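Local coordinates for protein hydroxylase (Rhodococcus sp., PDB 2OR0) that probably acts as a flavin-dependent hydroxylase of the acyl-CoA dehydrogenase fold, using reduced flavin and molecular oxygen to insert one oxygen atom into its substrate, at residues A344-V349 with H386-T391; G337-I342 with H393-T398; I265-L270 with A307-L312. All blocks are in the same frame, centred on the assembly; numbering follows the deposited sequence.

Contact 1: residues A344-V349 with H386-T391; sequences AAWRAV and HVPGPT. With ACT (acetate ion), chain F.
Ala345 and His386 bring the two backbones to 7.0 Å, CA to CA, where the middle of helix 331-356 passes the loop that leads into helix 389-399. The methyl of Ala345 lies over one face of the His386 imidazole. Its CB is 3.7 Å from the ring centroid and 30° off the normal, which meets the definition of a CH-pi contact, and it is displaced toward CD2, the nearest ring atom at 3.3 Å. Rotation of the ring about CB-CG is resisted by two hydrogen bonds: His386 ND1 is hydrogen-bonded to the carbonyl of Gly380 and NE2 to the hydroxyl of Thr259, so both nitrogens of this buried side chain are satisfied.

Trp346 meets the same residue at its main chain. CG sits anti to the carbonyl carbon, and this first torsion together with chi2 (74°) directs NE1 at the carbonyl of His386. The bond from Trp346 NE1 to His386 O measures 2.8 Å and is nearly straight, 173° at the hydrogen; the acceptor lies in the indole plane, while the donor is slightly tilted from the carbonyl plane. Farther along the indole, Trp346 CZ2 touches Pro388 CD at 3.8 Å, the two side chains crossing at about a right angle. Beyond the proline an acetate, probably from the crystallisation liquor, accepts a bond from Gly389 N to its O at 3.0 Å.

Helix 370-381 packs against both Ala345 and Trp346 through Leu381, and helix 250-277 meets His386 through Ile258 and Val262. The contact thus ties the chain between helices 370-381 and 389-399 to the side of helix 331-356, within the helical bundle of the C-terminal domain.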
ATOM      1  N   ALA A 344      11.996   6.144   3.876  1.00 21.02           N
ATOM      2  CA  ALA A 344      12.047   5.837   2.453  1.00 21.81           C
ATOM      3  C   ALA A 344      10.967   6.605   1.653  1.00 21.86           C
ATOM      4  O   ALA A 344      11.256   7.114   0.569  1.00 22.01           O
ATOM      5  CB  ALA A 344      11.911   4.340   2.202  1.00 21.38           C
ATOM      6  N   ALA A 345       9.732   6.655   2.168  1.00 20.99           N
ATOM      7  CA  ALA A 345       8.671   7.441   1.505  1.00 20.58           C
ATOM      8  C   ALA A 345       9.055   8.931   1.417  1.00 19.43           C
ATOM      9  O   ALA A 345       8.965   9.537   0.349  1.00 19.75           O
ATOM     10  CB  ALA A 345       7.319   7.273   2.221  1.00 20.11           C
ATOM     11  N   TRP A 346       9.507   9.497   2.527  1.00 18.73           N
ATOM     12  CA  TRP A 346       9.802  10.910   2.587  1.00 20.53           C
ATOM     13  C   TRP A 346      10.971  11.315   1.648  1.00 21.59           C
ATOM     14  O   TRP A 346      10.895  12.337   0.952  1.00 21.32           O
ATOM     15  CB  TRP A 346      10.110  11.339   4.023  1.00 20.02           C
ATOM     16  CG  TRP A 346       8.839  11.520   4.874  1.00 22.87           C
ATOM     17  CD1 TRP A 346       8.023  10.516   5.405  1.00 22.75           C
ATOM     18  CD2 TRP A 346       8.242  12.768   5.275  1.00 21.13           C
ATOM     19  NE1 TRP A 346       6.988  11.091   6.140  1.00 21.63           N
ATOM     20  CE2 TRP A 346       7.089  12.459   6.054  1.00 23.21           C
ATOM     21  CE3 TRP A 346       8.584  14.116   5.070  1.00 21.96           C
ATOM     22  CZ2 TRP A 346       6.284  13.449   6.621  1.00 21.99           C
ATOM     23  CZ3 TRP A 346       7.765  15.116   5.635  1.00 22.06           C
ATOM     24  CH2 TRP A 346       6.634  14.766   6.399  1.00 22.06           C
ATOM     25  N   ARG A 347      12.031  10.502   1.658  1.00 21.34           N
ATOM     26  CA  ARG A 347      13.221  10.716   0.834  1.00 21.43           C
ATOM     27  C   ARG A 347      12.845  10.779  -0.649  1.00 20.54           C
ATOM     28  O   ARG A 347      13.289  11.660  -1.366  1.00 20.61           O
ATOM     29  CB  ARG A 347      14.270   9.598   1.098  1.00 20.46           C
ATOM     30  CG  ARG A 347      15.676   9.874   0.493  1.00 24.18           C
ATOM     31  CD  ARG A 347      16.661   8.720   0.808  1.00 20.45           C
ATOM     32  NE  ARG A 347      16.711   8.428   2.250  1.00 22.18           N
ATOM     33  CZ  ARG A 347      16.192   7.346   2.837  1.00 20.51           C
ATOM     34  NH1 ARG A 347      15.591   6.397   2.126  1.00 21.82           N
ATOM     35  NH2 ARG A 347      16.283   7.210   4.138  1.00 20.21           N
ATOM     36  N   ALA A 348      12.017   9.841  -1.076  1.00 19.61           N
ATOM     37  CA  ALA A 348      11.627   9.685  -2.469  1.00 19.37           C
ATOM     38  C   ALA A 348      10.733  10.842  -2.889  1.00 19.90           C
ATOM     39  O   ALA A 348      10.932  11.440  -3.950  1.00 19.82           O
ATOM     40  CB  ALA A 348      10.918   8.367  -2.643  1.00 19.05           C
ATOM     41  N   VAL A 349       9.778  11.206  -2.038  1.00 19.80           N
ATOM     42  CA  VAL A 349       8.924  12.357  -2.364  1.00 19.51           C
ATOM     43  C   VAL A 349       9.701  13.676  -2.449  1.00 20.71           C
ATOM     44  O   VAL A 349       9.502  14.442  -3.403  1.00 19.12           O
ATOM     45  CB  VAL A 349       7.686  12.475  -1.454  1.00 19.23           C
ATOM     46  CG1 VAL A 349       6.872  13.713  -1.848  1.00 17.69           C
ATOM     47  CG2 VAL A 349       6.826  11.202  -1.582  1.00 16.99           C
ATOM     48  N   HIS A 386       2.884   6.868   6.850  1.00 24.40           N
ATOM     49  CA  HIS A 386       4.004   7.775   6.650  1.00 23.46           C
ATOM     50  C   HIS A 386       4.217   8.833   7.713  1.00 24.01           C
ATOM     51  O   HIS A 386       5.189   9.581   7.608  1.00 24.01           O
ATOM     52  CB  HIS A 386       3.956   8.390   5.246  1.00 23.63           C
ATOM     53  CG  HIS A 386       3.968   7.359   4.163  1.00 22.39           C
ATOM     54  ND1 HIS A 386       3.073   7.356   3.118  1.00 22.30           N
ATOM     55  CD2 HIS A 386       4.733   6.253   4.009  1.00 19.70           C
ATOM     56  CE1 HIS A 386       3.309   6.309   2.347  1.00 22.55           C
ATOM     57  NE2 HIS A 386       4.309   5.623   2.874  1.00 19.46           N
ATOM     58  N   VAL A 387       3.353   8.907   8.738  1.00 23.53           N
ATOM     59  CA  VAL A 387       3.586   9.860   9.832  1.00 24.70           C
ATOM     60  C   VAL A 387       4.903   9.442  10.491  1.00 24.94           C
ATOM     61  O   VAL A 387       5.035   8.282  10.876  1.00 26.08           O
ATOM     62  CB  VAL A 387       2.388   9.935  10.868  1.00 25.51           C
ATOM     63  CG1 VAL A 387       2.731  10.806  12.101  1.00 23.90           C
ATOM     64  CG2 VAL A 387       1.098  10.463  10.183  1.00 26.47           C
ATOM     65  N   PRO A 388       5.902  10.362  10.553  1.00 25.03           N
ATOM     66  CA  PRO A 388       7.231  10.025  11.039  1.00 24.55           C
ATOM     67  C   PRO A 388       7.568  10.213  12.526  1.00 24.71           C
ATOM     68  O   PRO A 388       8.394   9.469  13.044  1.00 23.79           O
ATOM     69  CB  PRO A 388       8.129  10.956  10.193  1.00 25.25           C
ATOM     70  CG  PRO A 388       7.295  12.238  10.107  1.00 25.52           C
ATOM     71  CD  PRO A 388       5.854  11.755  10.023  1.00 24.48           C
ATOM     72  N   GLY A 389       6.990  11.217  13.195  1.00 23.48           N
ATOM     73  CA  GLY A 389       7.530  11.661  14.481  1.00 23.54           C
ATOM     74  C   GLY A 389       7.592  10.574  15.568  1.00 23.26           C
ATOM     75  O   GLY A 389       8.664  10.266  16.063  1.00 21.82           O
ATOM     76  N   PRO A 390       6.436  10.007  15.939  1.00 23.78           N
ATOM     77  CA  PRO A 390       6.347   9.008  17.028  1.00 24.66           C
ATOM     78  C   PRO A 390       7.259   7.782  16.793  1.00 24.69           C
ATOM     79  O   PRO A 390       7.884   7.311  17.717  1.00 25.11           O
ATOM     80  CB  PRO A 390       4.881   8.588  16.989  1.00 23.84           C
ATOM     81  CG  PRO A 390       4.161   9.841  16.375  1.00 25.28           C
ATOM     82  CD  PRO A 390       5.121  10.280  15.328  1.00 24.20           C
ATOM     83  N   THR A 391       7.315   7.289  15.558  1.00 25.20           N
ATOM     84  CA  THR A 391       8.163   6.144  15.231  1.00 26.06           C
ATOM     85  C   THR A 391       9.655   6.496  15.307  1.00 26.41           C
ATOM     86  O   THR A 391      10.465   5.688  15.783  1.00 26.78           O
ATOM     87  CB  THR A 391       7.816   5.620  13.854  1.00 25.65           C
ATOM     88  OG1 THR A 391       6.435   5.273  13.860  1.00 26.39           O
ATOM     89  CG2 THR A 391       8.667   4.383  13.478  1.00 25.92           C
TER
HETATM   90  C   ACT F 610       4.960  14.053  12.318  1.00 37.93           C
HETATM   91  O   ACT F 610       4.837  13.321  13.271  1.00 37.48           O
HETATM   92  OXT ACT F 610       4.055  13.889  11.446  1.00 41.35           O
HETATM   93  CH3 ACT F 610       6.062  15.069  12.242  1.00 37.27           C

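Contact 2: residues G337-I342 with H393-T398; sequences GRRTQI and HASALT
Arg339 reaches across to Ser395 where helices 331-356 and 389-399 come to 7.0 Å between the CA atoms of these two residues. Arg339 NH1 lies 3.0 Å from Ser395 OG, but the angle of 124° at the hydrogen makes this a weak bond. The hydroxyl stands oblique to the guanidinium and is almost as close to the aliphatic part of the arginine, with Arg339 CD at 3.1 Å from Ser395 OG. A bend at chi3 (71°) folds the end of the side chain back around the serine. Ala396 adds a marginal contact, its backbone N lying 3.8 Å from Arg339 NH1, near the guanidinium plane.

The stronger partners are elsewhere. Arg339 NH1 also donates to Gln399 OE1 one turn farther along helix 389-399. A chi1 of 66° holds Ser395 OG by the carbonyls of the preceding turn, those of Thr391 and Asn392, with which it is hydrogen-bonded.

The contact is a polar side-chain link between two helices of the C-terminal helical region, burying 111 Å². Neither the Ser395 hydroxyl nor the Gln399 amide carries a charge, so the arginine makes a polar contact here and not a salt bridge.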
ATOM      1  N   GLY A 337      12.750  -1.080  11.453  1.00 23.51           N
ATOM      2  CA  GLY A 337      12.195  -1.299  10.139  1.00 22.43           C
ATOM      3  C   GLY A 337      11.093  -0.311   9.728  1.00 23.35           C
ATOM      4  O   GLY A 337      10.966   0.051   8.533  1.00 22.92           O
ATOM      5  N   ARG A 338      10.244   0.071  10.682  1.00 23.15           N
ATOM      6  CA  ARG A 338       9.194   1.061  10.411  1.00 23.21           C
ATOM      7  C   ARG A 338       9.850   2.398  10.135  1.00 22.46           C
ATOM      8  O   ARG A 338       9.455   3.090   9.228  1.00 23.67           O
ATOM      9  CB  ARG A 338       8.185   1.166  11.573  1.00 22.75           C
ATOM     10  CG  ARG A 338       7.064   0.134  11.454  1.00 22.79           C
ATOM     11  CD  ARG A 338       5.931   0.664  10.562  1.00 22.21           C
ATOM     12  NE  ARG A 338       5.208   1.711  11.271  1.00 23.35           N
ATOM     13  CZ  ARG A 338       4.662   2.793  10.710  1.00 24.33           C
ATOM     14  NH1 ARG A 338       4.780   3.028   9.404  1.00 19.53           N
ATOM     15  NH2 ARG A 338       4.008   3.661  11.487  1.00 24.25           N
ATOM     16  N   ARG A 339      10.853   2.745  10.922  1.00 22.39           N
ATOM     17  CA  ARG A 339      11.591   3.981  10.747  1.00 23.30           C
ATOM     18  C   ARG A 339      12.171   4.093   9.324  1.00 23.07           C
ATOM     19  O   ARG A 339      12.035   5.122   8.650  1.00 22.78           O
ATOM     20  CB  ARG A 339      12.714   4.050  11.781  1.00 22.81           C
ATOM     21  CG  ARG A 339      13.577   5.281  11.622  1.00 26.25           C
ATOM     22  CD  ARG A 339      14.556   5.454  12.764  1.00 28.44           C
ATOM     23  NE  ARG A 339      15.624   4.454  12.722  1.00 31.09           N
ATOM     24  CZ  ARG A 339      16.364   4.106  13.777  1.00 30.91           C
ATOM     25  NH1 ARG A 339      16.144   4.649  14.959  1.00 28.48           N
ATOM     26  NH2 ARG A 339      17.339   3.221  13.648  1.00 31.91           N
ATOM     27  N   THR A 340      12.820   3.021   8.878  1.00 22.69           N
ATOM     28  CA  THR A 340      13.405   2.961   7.533  1.00 21.93           C
ATOM     29  C   THR A 340      12.360   3.127   6.454  1.00 21.85           C
ATOM     30  O   THR A 340      12.559   3.844   5.489  1.00 22.31           O
ATOM     31  CB  THR A 340      14.181   1.623   7.369  1.00 22.64           C
ATOM     32  OG1 THR A 340      15.396   1.762   8.091  1.00 24.35           O
ATOM     33  CG2 THR A 340      14.506   1.298   5.906  1.00 20.39           C
ATOM     34  N   GLN A 341      11.219   2.488   6.645  1.00 21.66           N
ATOM     35  CA  GLN A 341      10.152   2.494   5.684  1.00 20.66           C
ATOM     36  C   GLN A 341       9.530   3.899   5.565  1.00 20.92           C
ATOM     37  O   GLN A 341       9.272   4.395   4.449  1.00 20.81           O
ATOM     38  CB  GLN A 341       9.113   1.439   6.118  1.00 21.51           C
ATOM     39  CG  GLN A 341       7.765   1.495   5.393  1.00 20.45           C
ATOM     40  CD  GLN A 341       6.740   2.262   6.242  1.00 24.12           C
ATOM     41  OE1 GLN A 341       6.592   1.988   7.436  1.00 21.04           O
ATOM     42  NE2 GLN A 341       6.043   3.216   5.631  1.00 22.38           N
ATOM     43  N   ILE A 342       9.284   4.532   6.709  1.00 20.83           N
ATOM     44  CA  ILE A 342       8.749   5.881   6.723  1.00 20.52           C
ATOM     45  C   ILE A 342       9.745   6.827   6.023  1.00 20.81           C
ATOM     46  O   ILE A 342       9.359   7.561   5.131  1.00 20.76           O
ATOM     47  CB  ILE A 342       8.513   6.364   8.166  1.00 20.60           C
ATOM     48  CG1 ILE A 342       7.312   5.669   8.788  1.00 17.78           C
ATOM     49  CG2 ILE A 342       8.335   7.902   8.207  1.00 20.23           C
ATOM     50  CD1 ILE A 342       7.337   5.708  10.320  1.00 19.35           C
ATOM     51  N   HIS A 393      10.953   8.789  17.191  1.00 25.29           N
ATOM     52  CA  HIS A 393      11.145   8.914  18.639  1.00 25.89           C
ATOM     53  C   HIS A 393      11.244   7.519  19.290  1.00 25.64           C
ATOM     54  O   HIS A 393      12.159   7.259  20.069  1.00 25.30           O
ATOM     55  CB  HIS A 393       9.977   9.722  19.261  1.00 26.92           C
ATOM     56  CG  HIS A 393      10.036   9.864  20.761  1.00 28.19           C
ATOM     57  ND1 HIS A 393       9.652  11.016  21.412  1.00 30.10           N
ATOM     58  CD2 HIS A 393      10.385   8.990  21.739  1.00 31.49           C
ATOM     59  CE1 HIS A 393       9.795  10.862  22.720  1.00 30.81           C
ATOM     60  NE2 HIS A 393      10.227   9.635  22.945  1.00 31.86           N
ATOM     61  N   ALA A 394      10.286   6.646  18.981  1.00 25.82           N
ATOM     62  CA  ALA A 394      10.193   5.345  19.670  1.00 26.38           C
ATOM     63  C   ALA A 394      11.368   4.421  19.308  1.00 26.15           C
ATOM     64  O   ALA A 394      11.945   3.795  20.182  1.00 26.18           O
ATOM     65  CB  ALA A 394       8.890   4.678  19.358  1.00 25.57           C
ATOM     66  N   SER A 395      11.714   4.365  18.028  1.00 25.99           N
ATOM     67  CA  SER A 395      12.859   3.563  17.571  1.00 26.46           C
ATOM     68  C   SER A 395      14.143   4.074  18.191  1.00 26.53           C
ATOM     69  O   SER A 395      14.910   3.292  18.704  1.00 27.20           O
ATOM     70  CB  SER A 395      12.936   3.525  16.044  1.00 26.49           C
ATOM     71  OG  SER A 395      13.227   4.805  15.496  1.00 26.59           O
ATOM     72  N   ALA A 396      14.353   5.389  18.206  1.00 26.27           N
ATOM     73  CA  ALA A 396      15.524   5.967  18.868  1.00 26.53           C
ATOM     74  C   ALA A 396      15.557   5.643  20.376  1.00 27.57           C
ATOM     75  O   ALA A 396      16.639   5.409  20.964  1.00 26.77           O
ATOM     76  CB  ALA A 396      15.570   7.478  18.656  1.00 26.30           C
ATOM     77  N   LEU A 397      14.385   5.677  21.011  1.00 28.02           N
ATOM     78  CA  LEU A 397      14.300   5.348  22.431  1.00 28.94           C
ATOM     79  C   LEU A 397      14.720   3.880  22.686  1.00 29.13           C
ATOM     80  O   LEU A 397      15.467   3.612  23.631  1.00 29.93           O
ATOM     81  CB  LEU A 397      12.912   5.650  23.015  1.00 28.72           C
ATOM     82  CG  LEU A 397      12.710   5.356  24.528  1.00 29.41           C
ATOM     83  CD1 LEU A 397      13.590   6.243  25.385  1.00 29.74           C
ATOM     84  CD2 LEU A 397      11.258   5.517  24.930  1.00 29.04           C
ATOM     85  N   THR A 398      14.292   2.942  21.841  1.00 30.39           N
ATOM     86  CA  THR A 398      14.723   1.546  22.033  1.00 31.39           C
ATOM     87  C   THR A 398      16.245   1.417  21.901  1.00 31.58           C
ATOM     88  O   THR A 398      16.879   0.659  22.652  1.00 31.00           O
ATOM     89  CB  THR A 398      14.002   0.540  21.112  1.00 31.22           C
ATOM     90  OG1 THR A 398      14.375   0.769  19.744  1.00 34.97           O
ATOM     91  CG2 THR A 398      12.516   0.693  21.237  1.00 31.01           C
TER

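Contact 3: residues I265-L270 with A307-L312; sequences ITEGAL and ASRVSL
Glu267 and Arg309 span the gap between helices 250-277 and 292-324, whose nearest CA atoms in these segments, those of the same two residues, are still 9.5 Å apart. At that separation the backbones do not touch, and the two long side chains make the whole contact. Glu267 has CG anti to the carbonyl carbon and runs extended beyond it, carrying the carboxylate across toward helix 292-324. Arg309 leaves its helix with CG anti to the backbone N; the bend at chi3 (-84°), with the quarter turn at chi4, then presents the NE/NH2 edge of the guanidinium to the acid. The side chains consequently cross at about a right angle, yet their flat ends are only 14° from coplanar.

The pairing is side-on and bidentate. Arg309 NE donates to Glu267 OE2 at 2.8 Å, almost straight at 177°, and this oxygen receives it on its syn lone pair, in the guanidinium plane. Arg309 NH2 donates to Glu267 OE1 at 2.9 Å; it too arrives on the syn side, though somewhat out of the carboxylate plane. Each oxygen thus has its own nitrogen.

Ile305, beside the glutamate, and Ile263, against Arg309, come from the same two helices; helix 78-91 adds Glu83 and Met86 beside the arginine.

This is an interhelical salt bridge on the partly exposed side of the C-terminal helical domain, joining helices 250-277 and 292-324. Two short bonds on one edge fix the rotation of both groups, so it is directional as well as electrostatic. Solvent probably screens it to some extent, and a second acid, Glu83, also touches Arg309 and may share its charge.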
ATOM      1  N   ILE A 265       6.006   5.343  -7.816  1.00 21.08           N
ATOM      2  CA  ILE A 265       5.434   6.569  -8.365  1.00 21.56           C
ATOM      3  C   ILE A 265       6.536   7.614  -8.629  1.00 21.20           C
ATOM      4  O   ILE A 265       6.542   8.254  -9.650  1.00 21.54           O
ATOM      5  CB  ILE A 265       4.296   7.164  -7.453  1.00 21.27           C
ATOM      6  CG1 ILE A 265       3.054   6.287  -7.548  1.00 21.95           C
ATOM      7  CG2 ILE A 265       3.967   8.602  -7.864  1.00 20.94           C
ATOM      8  CD1 ILE A 265       2.082   6.394  -6.310  1.00 22.12           C
ATOM      9  N   THR A 266       7.456   7.784  -7.697  1.00 21.83           N
ATOM     10  CA  THR A 266       8.502   8.786  -7.882  1.00 22.11           C
ATOM     11  C   THR A 266       9.466   8.363  -8.974  1.00 22.47           C
ATOM     12  O   THR A 266       9.996   9.207  -9.667  1.00 22.53           O
ATOM     13  CB  THR A 266       9.255   9.119  -6.573  1.00 21.66           C
ATOM     14  OG1 THR A 266      10.003   7.982  -6.112  1.00 20.49           O
ATOM     15  CG2 THR A 266       8.260   9.576  -5.486  1.00 21.30           C
ATOM     16  N   GLU A 267       9.631   7.053  -9.156  1.00 22.89           N
ATOM     17  CA  GLU A 267      10.419   6.508 -10.256  1.00 23.60           C
ATOM     18  C   GLU A 267       9.747   6.771 -11.619  1.00 24.33           C
ATOM     19  O   GLU A 267      10.419   7.133 -12.584  1.00 24.58           O
ATOM     20  CB  GLU A 267      10.675   5.008 -10.028  1.00 23.67           C
ATOM     21  CG  GLU A 267      11.753   4.730  -9.005  1.00 24.46           C
ATOM     22  CD  GLU A 267      11.900   3.252  -8.611  1.00 25.48           C
ATOM     23  OE1 GLU A 267      11.034   2.418  -8.956  1.00 28.34           O
ATOM     24  OE2 GLU A 267      12.890   2.942  -7.911  1.00 29.48           O
ATOM     25  N   GLY A 268       8.425   6.613 -11.687  1.00 24.02           N
ATOM     26  CA  GLY A 268       7.630   7.104 -12.808  1.00 24.34           C
ATOM     27  C   GLY A 268       7.818   8.594 -13.118  1.00 25.30           C
ATOM     28  O   GLY A 268       7.972   8.952 -14.277  1.00 25.58           O
ATOM     29  N   ALA A 269       7.785   9.455 -12.090  1.00 25.09           N
ATOM     30  CA  ALA A 269       7.985  10.900 -12.254  1.00 24.61           C
ATOM     31  C   ALA A 269       9.371  11.194 -12.844  1.00 24.46           C
ATOM     32  O   ALA A 269       9.508  11.999 -13.794  1.00 23.99           O
ATOM     33  CB  ALA A 269       7.847  11.613 -10.902  1.00 23.38           C
ATOM     34  N   LEU A 270      10.385  10.548 -12.265  1.00 24.72           N
ATOM     35  CA  LEU A 270      11.767  10.650 -12.731  1.00 25.22           C
ATOM     36  C   LEU A 270      11.864  10.217 -14.188  1.00 25.68           C
ATOM     37  O   LEU A 270      12.441  10.942 -15.006  1.00 25.10           O
ATOM     38  CB  LEU A 270      12.701   9.796 -11.865  1.00 25.42           C
ATOM     39  CG  LEU A 270      14.186   9.653 -12.286  1.00 25.69           C
ATOM     40  CD1 LEU A 270      14.956  10.983 -12.145  1.00 26.61           C
ATOM     41  CD2 LEU A 270      14.867   8.603 -11.424  1.00 26.06           C
ATOM     42  N   ALA A 307      18.093   5.096  -3.079  1.00 21.13           N
ATOM     43  CA  ALA A 307      18.328   4.806  -1.666  1.00 21.38           C
ATOM     44  C   ALA A 307      17.050   4.342  -0.945  1.00 22.08           C
ATOM     45  O   ALA A 307      17.120   3.487  -0.042  1.00 21.51           O
ATOM     46  CB  ALA A 307      18.964   5.959  -0.934  1.00 21.47           C
ATOM     47  N   SER A 308      15.901   4.872  -1.369  1.00 21.81           N
ATOM     48  CA  SER A 308      14.613   4.489  -0.754  1.00 21.80           C
ATOM     49  C   SER A 308      14.199   3.089  -1.155  1.00 22.07           C
ATOM     50  O   SER A 308      13.794   2.285  -0.290  1.00 22.32           O
ATOM     51  CB  SER A 308      13.506   5.477  -1.125  1.00 20.62           C
ATOM     52  OG  SER A 308      13.778   6.766  -0.573  1.00 21.47           O
ATOM     53  N   ARG A 309      14.268   2.810  -2.458  1.00 22.20           N
ATOM     54  CA  ARG A 309      13.948   1.486  -2.999  1.00 23.93           C
ATOM     55  C   ARG A 309      14.763   0.392  -2.273  1.00 24.56           C
ATOM     56  O   ARG A 309      14.179  -0.559  -1.741  1.00 25.81           O
ATOM     57  CB  ARG A 309      14.203   1.432  -4.511  1.00 23.70           C
ATOM     58  CG  ARG A 309      14.242  -0.014  -5.098  1.00 24.81           C
ATOM     59  CD  ARG A 309      14.682  -0.003  -6.579  1.00 25.79           C
ATOM     60  NE  ARG A 309      13.554   0.255  -7.495  1.00 25.35           N
ATOM     61  CZ  ARG A 309      12.847  -0.690  -8.101  1.00 25.38           C
ATOM     62  NH1 ARG A 309      13.160  -1.972  -7.921  1.00 26.53           N
ATOM     63  NH2 ARG A 309      11.841  -0.355  -8.902  1.00 23.07           N
ATOM     64  N   VAL A 310      16.082   0.560  -2.201  1.00 24.49           N
ATOM     65  CA  VAL A 310      16.961  -0.480  -1.647  1.00 24.99           C
ATOM     66  C   VAL A 310      16.768  -0.633  -0.158  1.00 25.28           C
ATOM     67  O   VAL A 310      16.729  -1.758   0.339  1.00 24.92           O
ATOM     68  CB  VAL A 310      18.488  -0.293  -2.001  1.00 24.96           C
ATOM     69  CG1 VAL A 310      18.679  -0.124  -3.529  1.00 25.78           C
ATOM     70  CG2 VAL A 310      19.075   0.868  -1.275  1.00 28.35           C
ATOM     71  N   SER A 311      16.617   0.494   0.540  1.00 25.06           N
ATOM     72  CA  SER A 311      16.399   0.488   1.985  1.00 26.05           C
ATOM     73  C   SER A 311      15.149  -0.244   2.415  1.00 24.92           C
ATOM     74  O   SER A 311      15.181  -1.023   3.354  1.00 25.49           O
ATOM     75  CB  SER A 311      16.319   1.915   2.508  1.00 25.82           C
ATOM     76  OG  SER A 311      17.610   2.446   2.465  1.00 31.32           O
ATOM     77  N   LEU A 312      14.044   0.065   1.760  1.00 25.08           N
ATOM     78  CA  LEU A 312      12.745  -0.543   2.074  1.00 25.58           C
ATOM     79  C   LEU A 312      12.801  -2.070   1.903  1.00 25.55           C
ATOM     80  O   LEU A 312      12.325  -2.852   2.750  1.00 24.62           O
ATOM     81  CB  LEU A 312      11.646   0.033   1.147  1.00 24.68           C
ATOM     82  CG  LEU A 312      10.224  -0.516   1.390  1.00 24.47           C
ATOM     83  CD1 LEU A 312       9.588  -0.104   2.719  1.00 22.58           C
ATOM     84  CD2 LEU A 312       9.289  -0.170   0.239  1.00 25.00           C
TER

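How the contacts relate
All three contacts lie among the C-terminal helices. Along the chain contact 3 closes first, between helices 250-277 and 292-324; contact 2 then opens on helix 331-356, contact 1 opens and closes within it, and contact 2 closes last. Contacts 1 and 2 share helices 331-356 and 389-399, their centres 10 Å apart, and Ile342 packs on residues 386-388 and Thr391. Contact 3 is about 13 Å from contact 1 and 20 Å from contact 2, centre to centre. Ser308 links it to contact 1 through the carbonyl of Ala344, and Leu312 on Gln341 links it to contact 2. Helix 331-356 therefore lies between helices 292-324 and 389-399, touching both.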